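Long-range contacts in sarcosine oxidase (Pyrococcus horikoshii, PDB 1Y56), which probably oxidises L-proline as the beta subunit of a dehydrogenase complex, using bound FAD, with FMN bound as a second flavin: residues P3-I8 with I191-I196; Q54-A59 with E105-F110; Y78-K83 with F149-A154; A212-K217 with G319-L324; Q231-G236 with K296-L301. One frame throughout, in Å; residues are numbered along the deposited sequence.

Contact 1 of 5, residues P3-I8 with I191-I196; sequences PEKSEI and IIKTGI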
# COMPACT_ATOMS: atom_id res chain seq x y z
N PRO B 3 -33.68 7.30 30.75
CA PRO B 3 -34.69 8.17 31.30
C PRO B 3 -34.38 9.58 30.88
O PRO B 3 -33.28 9.83 30.39
CB PRO B 3 -34.49 8.03 32.81
CG PRO B 3 -33.08 7.67 32.96
CD PRO B 3 -32.79 6.78 31.80
N GLU B 4 -35.31 10.50 31.05
CA GLU B 4 -35.01 11.87 30.66
C GLU B 4 -35.15 12.85 31.82
O GLU B 4 -34.65 13.98 31.74
CB GLU B 4 -35.82 12.28 29.43
CG GLU B 4 -37.24 11.81 29.43
CD GLU B 4 -38.19 12.96 29.67
OE1 GLU B 4 -38.02 13.67 30.69
OE2 GLU B 4 -39.10 13.15 28.82
N LYS B 5 -35.79 12.38 32.89
CA LYS B 5 -35.81 13.07 34.17
C LYS B 5 -35.52 12.05 35.26
O LYS B 5 -35.87 10.89 35.12
CB LYS B 5 -37.15 13.76 34.41
CG LYS B 5 -37.15 14.72 35.61
CD LYS B 5 -38.24 15.81 35.53
CE LYS B 5 -37.80 17.00 34.66
NZ LYS B 5 -38.62 18.23 34.90
N SER B 6 -34.86 12.49 36.32
CA SER B 6 -34.62 11.66 37.50
C SER B 6 -34.35 12.54 38.72
O SER B 6 -33.55 13.47 38.66
CB SER B 6 -33.46 10.68 37.28
OG SER B 6 -33.27 9.82 38.40
N GLU B 7 -35.04 12.25 39.82
CA GLU B 7 -34.93 13.01 41.05
C GLU B 7 -33.46 13.08 41.47
O GLU B 7 -32.93 14.17 41.71
CB GLU B 7 -35.81 12.36 42.13
CG GLU B 7 -35.63 12.87 43.58
CD GLU B 7 -36.44 14.13 43.90
OE1 GLU B 7 -37.14 14.65 43.01
OE2 GLU B 7 -36.36 14.60 45.07
N ILE B 8 -32.82 11.91 41.54
CA ILE B 8 -31.41 11.77 41.90
C ILE B 8 -30.64 11.01 40.83
O ILE B 8 -31.10 9.97 40.32
CB ILE B 8 -31.26 11.03 43.25
CG1 ILE B 8 -32.08 11.71 44.34
CG2 ILE B 8 -29.79 10.97 43.66
CD1 ILE B 8 -32.21 10.87 45.60
N ILE B 191 -29.24 14.18 27.47
CA ILE B 191 -29.20 14.82 28.79
C ILE B 191 -30.29 14.24 29.68
O ILE B 191 -31.35 13.87 29.19
CB ILE B 191 -29.18 16.41 28.71
CG1 ILE B 191 -30.38 17.08 29.43
CG2 ILE B 191 -28.92 16.92 27.27
CD1 ILE B 191 -31.65 17.38 28.55
N ILE B 192 -30.00 14.10 30.97
CA ILE B 192 -31.01 13.70 31.94
C ILE B 192 -31.26 14.88 32.85
O ILE B 192 -30.32 15.43 33.43
CB ILE B 192 -30.55 12.52 32.80
CG1 ILE B 192 -30.31 11.30 31.92
CG2 ILE B 192 -31.59 12.18 33.86
CD1 ILE B 192 -29.63 10.15 32.63
N LYS B 193 -32.53 15.27 32.98
CA LYS B 193 -32.90 16.33 33.91
C LYS B 193 -32.88 15.84 35.36
O LYS B 193 -33.47 14.81 35.68
CB LYS B 193 -34.28 16.90 33.58
CG LYS B 193 -34.23 18.20 32.81
CD LYS B 193 -33.98 18.00 31.31
CE LYS B 193 -35.25 17.56 30.59
NZ LYS B 193 -36.45 18.32 31.08
N THR B 194 -32.20 16.61 36.21
CA THR B 194 -32.10 16.31 37.63
C THR B 194 -31.68 17.55 38.43
O THR B 194 -31.06 18.46 37.89
CB THR B 194 -31.10 15.16 37.89
OG1 THR B 194 -31.12 14.79 39.28
CG2 THR B 194 -29.69 15.56 37.47
N GLY B 195 -32.02 17.59 39.70
CA GLY B 195 -31.57 18.68 40.55
C GLY B 195 -30.55 18.23 41.58
O GLY B 195 -29.86 19.06 42.16
N ILE B 196 -30.46 16.91 41.78
CA ILE B 196 -29.56 16.31 42.77
C ILE B 196 -28.63 15.29 42.12
O ILE B 196 -29.11 14.29 41.55
CB ILE B 196 -30.36 15.58 43.87
CG1 ILE B 196 -31.40 16.52 44.50
CG2 ILE B 196 -29.43 14.96 44.91
CD1 ILE B 196 -32.55 15.77 45.20
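P3 meets I192 lightly at the start, its ring beside the end of the isoleucine, before the backbones draw together. E4 supplies the acceptor of the first bond: K193 N donates to E4 O (2.8 Å). K5 then lies against K193, with K5 CE 3.7 Å from K193 CB. K5 NZ and K193 NZ come within 4.4 Å, an unfavourable pairing that the nearby carboxylate of E4 may partly offset. S6 N answers with a 2.8 Å bond to K193 O. The hydroxyl of T194, its OG1 anti to the backbone N (chi1 -174°), lies 2.8 Å from S6 O and 3.1 Å from I196 O, and has one proton for the two. E7 turns its carbonyl over I196, E7 O to I196 CB 3.6 Å, and I8 adds CG1 4.2 Å from I196 CD1. Beyond the contact, I352 of helix 337-354 covers I8 and I196, while T32, V31 and I34 of strand 31-34 pack on S6, I8 and I192. Strand 190-193 belongs to a small antiparallel sheet with strand 182-187, whose V185 backs I192 and T194; from here the two segments lead into the neighbouring parallel strands 8-11 and 196-199, inside the FAD-binding Rossmann-type sheet.

Contact 2 of 5, residues Q54-A59 with E105-F110; sequences QFNDEA and EIQNKF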
# COMPACT_ATOMS: atom_id res chain seq x y z
N GLN B 54 -10.84 -2.61 62.27
CA GLN B 54 -9.62 -2.21 62.98
C GLN B 54 -8.99 -0.96 62.37
O GLN B 54 -8.02 -1.03 61.61
CB GLN B 54 -8.63 -3.37 63.07
CG GLN B 54 -9.14 -4.55 63.89
CD GLN B 54 -8.13 -5.67 63.98
OE1 GLN B 54 -7.05 -5.51 64.56
NE2 GLN B 54 -8.47 -6.83 63.41
N PHE B 55 -9.58 0.18 62.71
CA PHE B 55 -9.10 1.50 62.33
C PHE B 55 -8.63 2.23 63.60
O PHE B 55 -8.70 1.66 64.70
CB PHE B 55 -10.20 2.26 61.59
CG PHE B 55 -10.40 1.78 60.18
CD1 PHE B 55 -11.08 0.59 59.92
CD2 PHE B 55 -9.88 2.51 59.11
CE1 PHE B 55 -11.26 0.13 58.61
CE2 PHE B 55 -10.06 2.07 57.80
CZ PHE B 55 -10.74 0.88 57.54
N ASN B 56 -8.16 3.46 63.46
CA ASN B 56 -7.39 4.10 64.52
C ASN B 56 -7.97 5.40 65.02
O ASN B 56 -7.27 6.21 65.63
CB ASN B 56 -5.97 4.32 64.04
CG ASN B 56 -5.38 3.04 63.53
OD1 ASN B 56 -5.57 1.98 64.14
ND2 ASN B 56 -4.69 3.11 62.39
N ASP B 57 -9.25 5.59 64.76
CA ASP B 57 -9.93 6.81 65.14
C ASP B 57 -11.40 6.50 65.25
O ASP B 57 -11.90 5.55 64.64
CB ASP B 57 -9.69 7.88 64.10
CG ASP B 57 -10.07 7.42 62.71
OD1 ASP B 57 -11.21 7.76 62.29
OD2 ASP B 57 -9.24 6.71 62.07
N GLU B 58 -12.10 7.31 66.02
CA GLU B 58 -13.46 7.01 66.39
C GLU B 58 -14.37 6.87 65.18
O GLU B 58 -15.04 5.86 65.04
CB GLU B 58 -13.96 8.07 67.36
CG GLU B 58 -15.45 8.19 67.43
CD GLU B 58 -15.86 9.12 68.53
OE1 GLU B 58 -14.96 9.75 69.13
OE2 GLU B 58 -17.08 9.21 68.81
N ALA B 59 -14.38 7.86 64.30
CA ALA B 59 -15.34 7.89 63.20
C ALA B 59 -15.26 6.63 62.35
O ALA B 59 -16.28 5.96 62.13
CB ALA B 59 -15.14 9.15 62.34
N GLU B 105 -7.50 -0.18 72.06
CA GLU B 105 -8.16 0.55 73.11
C GLU B 105 -9.26 1.43 72.53
O GLU B 105 -10.40 1.38 73.00
CB GLU B 105 -7.16 1.39 73.90
CG GLU B 105 -7.70 1.93 75.22
CD GLU B 105 -6.60 2.48 76.13
OE1 GLU B 105 -6.92 3.40 76.92
OE2 GLU B 105 -5.44 1.99 76.05
N ILE B 106 -8.93 2.20 71.49
CA ILE B 106 -9.92 3.08 70.88
C ILE B 106 -11.00 2.25 70.15
O ILE B 106 -12.18 2.59 70.22
CB ILE B 106 -9.29 4.31 70.04
CG1 ILE B 106 -9.74 4.34 68.58
CG2 ILE B 106 -7.77 4.47 70.19
CD1 ILE B 106 -11.00 5.17 68.39
N GLN B 107 -10.58 1.16 69.49
CA GLN B 107 -11.52 0.21 68.87
C GLN B 107 -12.56 -0.31 69.86
O GLN B 107 -13.76 -0.25 69.61
CB GLN B 107 -10.78 -0.97 68.25
CG GLN B 107 -10.30 -0.72 66.84
CD GLN B 107 -9.05 -1.51 66.48
OE1 GLN B 107 -8.96 -2.71 66.74
NE2 GLN B 107 -8.09 -0.84 65.89
N ASN B 108 -12.07 -0.79 71.00
CA ASN B 108 -12.94 -1.30 72.06
C ASN B 108 -13.99 -0.30 72.55
O ASN B 108 -15.18 -0.63 72.55
CB ASN B 108 -12.13 -1.88 73.22
CG ASN B 108 -11.40 -3.16 72.84
OD1 ASN B 108 -10.35 -3.46 73.38
ND2 ASN B 108 -11.95 -3.91 71.90
N LYS B 109 -13.57 0.91 72.91
CA LYS B 109 -14.47 1.98 73.39
C LYS B 109 -15.73 2.06 72.56
O LYS B 109 -16.81 2.24 73.08
CB LYS B 109 -13.79 3.37 73.39
CG LYS B 109 -12.39 3.47 74.07
CD LYS B 109 -12.45 3.78 75.60
CE LYS B 109 -11.21 3.24 76.38
NZ LYS B 109 -9.99 4.13 76.32
N PHE B 110 -15.57 1.89 71.25
CA PHE B 110 -16.67 2.05 70.33
C PHE B 110 -17.27 0.74 69.84
O PHE B 110 -17.94 0.69 68.81
CB PHE B 110 -16.25 2.99 69.20
CG PHE B 110 -15.84 4.33 69.71
CD1 PHE B 110 -16.80 5.28 70.08
CD2 PHE B 110 -14.49 4.64 69.89
CE1 PHE B 110 -16.43 6.52 70.60
CE2 PHE B 110 -14.09 5.88 70.40
CZ PHE B 110 -15.07 6.83 70.77
O HOH W 1 -5.77 -2.93 65.66
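I106 presses its branch end onto the D57-E58 peptide, I106 CD1 lying 3.4 Å from E58 N. It thus meets the chain just where helix 58-78 begins, with D57 at the N-cap, its side chain capping a backbone N of the first turn and also bonding N60. One residue on, Q107 makes the polar link. Its chain, extended beyond CG, carries Q107 NE2 to F55 O (2.8 Å, 157° at the hydrogen), with the donor tilted from the carbonyl plane. Q107 NE2 also gives a hydrogen bond to a water at 3.1 Å, and that water donates to Q54 OE1. On the other side of the amide, Q107 OE1 sits 3.4 Å from Q54 CG and is bonded to T114, so partners at both ends fix the rotation of the group. Q54 is itself held at its polar end by S138 and D143. F110, where the chain leaves helix 94-109, turns one ring face to E58: E58 CG stands 3.8 Å from the F110 ring centroid, 21° off the normal, a CH-pi contact. E58 reaches across the ring with CG anti to its backbone N (chi1 158°), and its carboxylate is paired with R62, whose side chain also touches F110. Together these contacts join the end of one helix to the capped start of another within the FAD-dependent oxidoreductase fold, where the side chain of F55 lies about 7 Å from the bound FAD.

Contact 3 of 5, residues Y78-K83 with F149-A154; sequences YGFSFK and FEATTA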
# COMPACT_ATOMS: atom_id res chain seq x y z
N TYR B 78 -29.71 -11.22 51.00
CA TYR B 78 -29.68 -11.29 49.52
C TYR B 78 -28.86 -12.49 48.99
O TYR B 78 -28.77 -12.72 47.79
CB TYR B 78 -29.14 -10.00 48.88
CG TYR B 78 -29.85 -8.71 49.23
CD1 TYR B 78 -29.21 -7.48 49.07
CD2 TYR B 78 -31.16 -8.70 49.70
CE1 TYR B 78 -29.84 -6.28 49.37
CE2 TYR B 78 -31.81 -7.51 50.02
CZ TYR B 78 -31.15 -6.30 49.84
OH TYR B 78 -31.79 -5.11 50.14
N GLY B 79 -28.25 -13.22 49.92
CA GLY B 79 -27.57 -14.48 49.62
C GLY B 79 -26.27 -14.32 48.86
O GLY B 79 -26.06 -14.99 47.86
N PHE B 80 -25.38 -13.44 49.32
CA PHE B 80 -24.17 -13.18 48.56
C PHE B 80 -22.88 -13.53 49.26
O PHE B 80 -21.82 -13.43 48.65
CB PHE B 80 -24.13 -11.77 47.95
CG PHE B 80 -23.96 -10.66 48.94
CD1 PHE B 80 -22.78 -10.54 49.69
CD2 PHE B 80 -24.96 -9.72 49.11
CE1 PHE B 80 -22.62 -9.51 50.61
CE2 PHE B 80 -24.81 -8.67 50.01
CZ PHE B 80 -23.63 -8.57 50.77
N SER B 81 -22.92 -13.92 50.53
CA SER B 81 -21.72 -14.58 51.10
C SER B 81 -20.62 -13.63 51.60
O SER B 81 -19.89 -13.01 50.82
CB SER B 81 -21.15 -15.59 50.10
OG SER B 81 -19.83 -15.94 50.42
N PHE B 82 -20.52 -13.57 52.92
CA PHE B 82 -19.59 -12.73 53.63
C PHE B 82 -19.12 -13.51 54.85
O PHE B 82 -19.81 -13.57 55.87
CB PHE B 82 -20.27 -11.41 54.02
CG PHE B 82 -19.69 -10.74 55.24
CD1 PHE B 82 -18.32 -10.44 55.32
CD2 PHE B 82 -20.52 -10.39 56.31
CE1 PHE B 82 -17.78 -9.82 56.46
CE2 PHE B 82 -20.00 -9.77 57.46
CZ PHE B 82 -18.63 -9.47 57.53
N LYS B 83 -17.95 -14.14 54.72
CA LYS B 83 -17.41 -14.99 55.78
C LYS B 83 -16.67 -14.14 56.81
O LYS B 83 -15.75 -13.40 56.47
CB LYS B 83 -16.47 -16.09 55.24
CG LYS B 83 -16.93 -16.94 54.01
CD LYS B 83 -18.43 -17.32 53.95
CE LYS B 83 -18.82 -18.48 54.89
NZ LYS B 83 -18.31 -19.82 54.45
N PHE B 149 -17.22 -8.30 43.48
CA PHE B 149 -18.08 -8.37 42.30
C PHE B 149 -19.42 -9.03 42.60
O PHE B 149 -20.48 -8.50 42.23
CB PHE B 149 -17.41 -9.06 41.10
CG PHE B 149 -18.13 -8.81 39.80
CD1 PHE B 149 -18.67 -9.86 39.08
CD2 PHE B 149 -18.32 -7.50 39.34
CE1 PHE B 149 -19.36 -9.62 37.89
CE2 PHE B 149 -19.00 -7.25 38.17
CZ PHE B 149 -19.52 -8.31 37.44
N GLU B 150 -19.37 -10.17 43.27
CA GLU B 150 -20.57 -10.84 43.73
C GLU B 150 -21.47 -9.87 44.49
O GLU B 150 -22.65 -9.74 44.16
CB GLU B 150 -20.22 -12.03 44.61
CG GLU B 150 -21.34 -13.06 44.64
CD GLU B 150 -21.29 -14.04 45.82
OE1 GLU B 150 -20.21 -14.23 46.44
OE2 GLU B 150 -22.36 -14.62 46.12
N ALA B 151 -20.90 -9.19 45.48
CA ALA B 151 -21.64 -8.28 46.35
C ALA B 151 -22.24 -7.07 45.63
O ALA B 151 -23.33 -6.62 45.95
CB ALA B 151 -20.77 -7.84 47.50
N THR B 152 -21.51 -6.54 44.66
CA THR B 152 -21.98 -5.38 43.92
C THR B 152 -23.17 -5.75 43.04
O THR B 152 -24.18 -5.06 43.04
CB THR B 152 -20.84 -4.73 43.09
OG1 THR B 152 -19.75 -4.43 43.95
CG2 THR B 152 -21.31 -3.45 42.44
N THR B 153 -23.04 -6.86 42.31
CA THR B 153 -24.10 -7.34 41.42
C THR B 153 -25.39 -7.61 42.19
O THR B 153 -26.49 -7.33 41.70
CB THR B 153 -23.65 -8.61 40.66
OG1 THR B 153 -22.46 -8.31 39.92
CG2 THR B 153 -24.71 -9.07 39.70
N ALA B 154 -25.23 -8.14 43.41
CA ALA B 154 -26.34 -8.43 44.31
C ALA B 154 -27.07 -7.14 44.69
O ALA B 154 -28.26 -6.98 44.38
CB ALA B 154 -25.84 -9.18 45.54
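Apolar packing centres on the ring of F80, which lies against two alanines of helix 148-161. A151 CB stands over one face, 4.2 Å from the centroid of the F80 ring and 22° off its normal, a CH-pi contact offset toward the rim. One helical turn on, A154 CB comes 3.7 Å from F80 CD2. The ring reaches both because chi1 of 70° sets CG between the backbone N and the carbonyl carbon, turning it to the helix; Y74 and S75 of helix 58-78 and F155 also touch it. G79, with positive phi, is where the chain leaves helix 58-78. From there it runs to the short, weakly bonded strand 82-83, whose antiparallel partner, strand 145-146, leads into helix 148-161, so F80 packs between two helices that this small sheet connects. Polar contact is poorer. E150, extended beyond CG, points its carboxylate at the carbonyl of F80, but these are acceptors facing acceptors and form no bond. Hydrogen bonding instead runs within the helix: T153 OG1 donates to F149 O at 3.0 Å, from the face of that carbonyl opposite to T153 N. At the helix start, E150 N is hydrogen-bonded to D147, a residue of the FMN pocket.

Contact 4 of 5, residues A212-K217 with G319-L324; sequences AGIKTK and GRIEEL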
# COMPACT_ATOMS: atom_id res chain seq x y z
N ALA B 212 -18.37 19.80 36.74
CA ALA B 212 -19.35 20.47 37.57
C ALA B 212 -18.94 21.89 37.91
O ALA B 212 -19.74 22.67 38.43
CB ALA B 212 -19.57 19.68 38.85
N GLY B 213 -17.68 22.23 37.62
CA GLY B 213 -17.14 23.55 37.94
C GLY B 213 -16.86 23.78 39.41
O GLY B 213 -16.77 24.92 39.85
N ILE B 214 -16.71 22.70 40.18
CA ILE B 214 -16.40 22.80 41.61
C ILE B 214 -15.03 23.44 41.79
O ILE B 214 -14.04 22.90 41.31
CB ILE B 214 -16.42 21.41 42.30
CG1 ILE B 214 -17.76 20.70 42.07
CG2 ILE B 214 -16.11 21.53 43.79
CD1 ILE B 214 -18.99 21.57 42.29
N LYS B 215 -15.00 24.58 42.47
CA LYS B 215 -13.76 25.33 42.71
C LYS B 215 -13.04 24.97 44.03
O LYS B 215 -11.92 25.42 44.25
CB LYS B 215 -14.02 26.84 42.67
CG LYS B 215 -14.60 27.37 41.35
CD LYS B 215 -13.49 27.68 40.34
CE LYS B 215 -14.01 28.61 39.24
NZ LYS B 215 -14.78 29.75 39.85
N THR B 216 -13.69 24.18 44.89
CA THR B 216 -13.08 23.71 46.14
C THR B 216 -12.01 22.65 45.86
O THR B 216 -12.25 21.70 45.11
CB THR B 216 -14.15 23.11 47.10
OG1 THR B 216 -15.14 24.11 47.39
CG2 THR B 216 -13.53 22.64 48.42
N LYS B 217 -10.82 22.82 46.44
CA LYS B 217 -9.73 21.83 46.26
C LYS B 217 -10.07 20.53 46.99
O LYS B 217 -10.14 20.49 48.22
CB LYS B 217 -8.36 22.37 46.73
CG LYS B 217 -8.02 23.84 46.33
CD LYS B 217 -7.91 24.08 44.81
CE LYS B 217 -6.49 23.82 44.28
NZ LYS B 217 -6.43 23.89 42.79
N GLY B 319 -19.67 14.26 51.39
CA GLY B 319 -20.49 15.38 51.86
C GLY B 319 -21.23 16.14 50.78
O GLY B 319 -21.11 15.84 49.59
N ARG B 320 -22.03 17.11 51.22
CA ARG B 320 -22.70 18.05 50.32
C ARG B 320 -21.72 19.15 49.92
O ARG B 320 -21.03 19.71 50.78
CB ARG B 320 -23.94 18.66 50.99
CG ARG B 320 -24.54 19.84 50.23
CD ARG B 320 -25.45 19.42 49.05
NE ARG B 320 -25.66 20.52 48.11
CZ ARG B 320 -26.43 21.59 48.33
NH1 ARG B 320 -26.55 22.54 47.41
NH2 ARG B 320 -27.09 21.71 49.47
N ILE B 321 -21.67 19.45 48.63
CA ILE B 321 -20.99 20.64 48.17
C ILE B 321 -22.06 21.71 48.04
O ILE B 321 -23.04 21.55 47.30
CB ILE B 321 -20.27 20.40 46.84
CG1 ILE B 321 -19.25 19.25 46.99
CG2 ILE B 321 -19.64 21.70 46.33
CD1 ILE B 321 -18.15 19.48 48.01
N GLU B 322 -21.86 22.79 48.78
CA GLU B 322 -22.90 23.78 49.03
C GLU B 322 -23.12 24.78 47.88
O GLU B 322 -24.25 25.23 47.64
CB GLU B 322 -22.60 24.52 50.34
CG GLU B 322 -23.84 24.86 51.16
CD GLU B 322 -24.41 23.65 51.91
OE1 GLU B 322 -23.62 22.87 52.49
OE2 GLU B 322 -25.66 23.49 51.92
N GLU B 323 -22.03 25.10 47.19
CA GLU B 323 -22.05 26.15 46.15
C GLU B 323 -22.60 25.66 44.81
O GLU B 323 -22.90 26.46 43.93
CB GLU B 323 -20.68 26.82 46.00
CG GLU B 323 -19.49 25.95 46.36
CD GLU B 323 -19.28 25.78 47.87
OE1 GLU B 323 -18.37 25.02 48.26
OE2 GLU B 323 -20.00 26.40 48.68
N LEU B 324 -22.71 24.34 44.66
CA LEU B 324 -23.50 23.80 43.56
C LEU B 324 -24.72 23.16 44.17
O LEU B 324 -24.62 22.36 45.10
CB LEU B 324 -22.71 22.80 42.71
CG LEU B 324 -23.45 22.25 41.48
CD1 LEU B 324 -24.03 23.36 40.60
CD2 LEU B 324 -22.55 21.36 40.65
O HOH W 2 -16.94 24.55 45.58
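Two flat groups frame the contact: the carboxylate of E323, which looks across at T216, and the guanidinium of R320, which stays on its own segment. The first sets E323 OE1 3.5 Å from T216 OG1, and a water joins the two more plainly, lying 2.6 Å from T216 OG1 and donating to E323 OE1. The same carboxylate is hydrogen-bonded to Y367, whose hydroxyl also bonds E322 N. On R320 the CA of E322 lies over one face toward the rim, while the carbonyl end of L324 meets the edge. There R320 NH1 donates to L324 O (3.0 Å, 165° at the hydrogen), with the acceptor close to the guanidinium plane. E322 OE2, well out of that plane, adds attraction of charge alone. The R320-L324 bond spans the turn by which the chain leaves strand 320-321, itself paired antiparallel with strand 327-331 within the Rossmann-type sheet. Facing the turn is the end of helix 205-212, closed by a Schellman motif at G213. Here the packing is apolar: I214 crosses L324 at about a right angle, I214 CD1 to L324 CD2 3.9 Å, and the same I214 CD1 lies 4.1 Å from I321 CG2. L324 CD2 also reaches A212 CB at 3.9 Å, the CG of L324 standing anti to the backbone N (chi1 -176°). Y327 of strand 327-331 lines this apolar patch, touching A212, I214 and I321, and F175 and I177 of strand 172-177 touch A212 and L324.

Contact 5 of 5, residues Q231-G236 with K296-L301; sequences QPIKRG and KNLLIL
Q231 binds L299 twice, once through its backbone and once through its side chain. Q231 N donates to L299 O at 3.0 Å. In return, L299 N donates to Q231 OE1 (3.1 Å, 161° at the hydrogen), lying in the amide carbonyl plane and on a lone pair. Both polar backbone atoms of L299 are thus satisfied by one residue. The side chain of Q231 stands in for a strand carbonyl because chi1 of 62° brings CG between the backbone N and the carbonyl carbon and the rest, extended, reaches L299 N. This is where strand 221-230 gives way to a loop, and the pair prolongs its antiparallel partnership with strand 299-310, in which L301 is bonded to I229. L299 and I300 also pair with an antiparallel strand of a neighbouring chain, so the sheet runs on across the subunit interface. Apolar neighbours flank the bonds: L301 CD1 lies 3.8 Å from Q231 CA, and L298 CD2 lies 4.1 Å from I233 CG1. N297 ND2 makes a weak bond to the backbone of the neighbouring chain, and the side chain of L301 comes about 5 Å from the bound FMN.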
# COMPACT_ATOMS: atom_id res chain seq x y z
N GLN B 231 -2.12 -20.42 42.74
CA GLN B 231 -2.93 -21.58 42.39
C GLN B 231 -3.83 -21.93 43.57
O GLN B 231 -3.48 -21.63 44.70
CB GLN B 231 -2.04 -22.75 42.06
CG GLN B 231 -1.19 -23.19 43.21
CD GLN B 231 -0.46 -24.47 42.92
OE1 GLN B 231 0.77 -24.48 42.74
NE2 GLN B 231 -1.21 -25.57 42.85
N PRO B 232 -4.99 -22.56 43.31
CA PRO B 232 -5.89 -22.93 44.40
C PRO B 232 -5.32 -24.01 45.32
O PRO B 232 -4.52 -24.84 44.89
CB PRO B 232 -7.13 -23.45 43.69
CG PRO B 232 -7.01 -22.99 42.28
CD PRO B 232 -5.54 -22.97 42.01
N ILE B 233 -5.77 -23.98 46.56
CA ILE B 233 -5.19 -24.73 47.67
C ILE B 233 -6.38 -25.23 48.49
O ILE B 233 -7.48 -24.71 48.36
CB ILE B 233 -4.19 -23.78 48.46
CG1 ILE B 233 -2.81 -23.88 47.85
CG2 ILE B 233 -4.11 -24.02 49.96
CD1 ILE B 233 -2.50 -25.27 47.36
N LYS B 234 -6.17 -26.25 49.32
CA LYS B 234 -7.23 -26.75 50.19
C LYS B 234 -8.02 -25.62 50.86
O LYS B 234 -7.44 -24.68 51.41
CB LYS B 234 -6.63 -27.67 51.24
CG LYS B 234 -7.48 -28.91 51.53
CD LYS B 234 -6.60 -30.15 51.85
CE LYS B 234 -6.05 -30.12 53.30
NZ LYS B 234 -7.15 -30.07 54.33
N ARG B 235 -9.35 -25.71 50.81
CA ARG B 235 -10.26 -24.78 51.50
C ARG B 235 -9.84 -24.52 52.94
O ARG B 235 -9.35 -25.40 53.62
CB ARG B 235 -11.69 -25.33 51.49
CG ARG B 235 -11.87 -26.71 52.23
CD ARG B 235 -12.26 -27.91 51.29
NE ARG B 235 -11.16 -28.46 50.47
CZ ARG B 235 -10.96 -28.22 49.17
NH1 ARG B 235 -11.78 -27.40 48.49
NH2 ARG B 235 -9.94 -28.78 48.54
N GLY B 236 -10.03 -23.29 53.41
CA GLY B 236 -9.74 -22.95 54.80
C GLY B 236 -8.29 -23.06 55.27
O GLY B 236 -8.03 -23.14 56.46
N LYS B 296 6.23 -20.55 49.28
CA LYS B 296 7.37 -20.85 48.40
C LYS B 296 7.12 -21.95 47.36
O LYS B 296 7.59 -21.84 46.22
CB LYS B 296 8.61 -21.22 49.22
CG LYS B 296 9.22 -20.05 49.92
CD LYS B 296 10.50 -20.42 50.59
CE LYS B 296 10.97 -19.29 51.45
NZ LYS B 296 12.29 -19.60 52.08
N ASN B 297 6.37 -22.99 47.73
CA ASN B 297 6.09 -24.11 46.82
C ASN B 297 4.88 -23.86 45.91
O ASN B 297 4.54 -24.71 45.07
CB ASN B 297 5.88 -25.42 47.61
CG ASN B 297 6.85 -25.59 48.79
OD1 ASN B 297 8.01 -25.15 48.75
ND2 ASN B 297 6.37 -26.23 49.85
N LEU B 298 4.26 -22.70 46.05
CA LEU B 298 3.06 -22.38 45.29
C LEU B 298 3.28 -21.58 44.01
O LEU B 298 3.98 -20.56 44.00
CB LEU B 298 2.06 -21.67 46.20
CG LEU B 298 1.00 -22.51 46.91
CD1 LEU B 298 1.39 -23.98 47.06
CD2 LEU B 298 0.70 -21.88 48.25
N LEU B 299 2.67 -22.07 42.92
CA LEU B 299 2.66 -21.39 41.64
C LEU B 299 1.92 -20.04 41.69
O LEU B 299 0.80 -19.96 42.20
CB LEU B 299 1.98 -22.29 40.62
CG LEU B 299 2.74 -23.17 39.63
CD1 LEU B 299 4.24 -23.21 39.87
CD2 LEU B 299 2.14 -24.56 39.64
N ILE B 300 2.56 -18.98 41.17
CA ILE B 300 1.86 -17.73 40.88
C ILE B 300 1.21 -17.86 39.51
O ILE B 300 1.87 -18.29 38.57
CB ILE B 300 2.80 -16.53 40.86
CG1 ILE B 300 3.32 -16.23 42.26
CG2 ILE B 300 2.08 -15.30 40.34
CD1 ILE B 300 4.57 -15.40 42.27
N LEU B 301 -0.07 -17.50 39.40
CA LEU B 301 -0.80 -17.66 38.14
C LEU B 301 -0.88 -16.38 37.32
O LEU B 301 -0.63 -16.40 36.12
CB LEU B 301 -2.21 -18.18 38.37
CG LEU B 301 -2.32 -19.62 38.88
CD1 LEU B 301 -3.79 -20.02 38.99
CD2 LEU B 301 -1.56 -20.60 37.99

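How the contacts relate
Contacts 1 and 5 both add backbone bonds at strand ends, but contact 1 ties the approach to the FAD-binding sheet to the end of a small antiparallel sheet, and contact 5, the buried one, belongs to a sheet that continues into another subunit; their centres are 49 Å apart on opposite sides of the chain's centre. Contacts 2 and 3 take the two ends of helix 58-78, its capped start held by a glutamine amide and its end by a phenylalanine ring without hydrogen bonds. Contact 4, partly buried like contacts 1 to 3, is also apolar at heart and water-bridged at its margin; it lies nearest contact 1, with about 7 Å between nearest atoms.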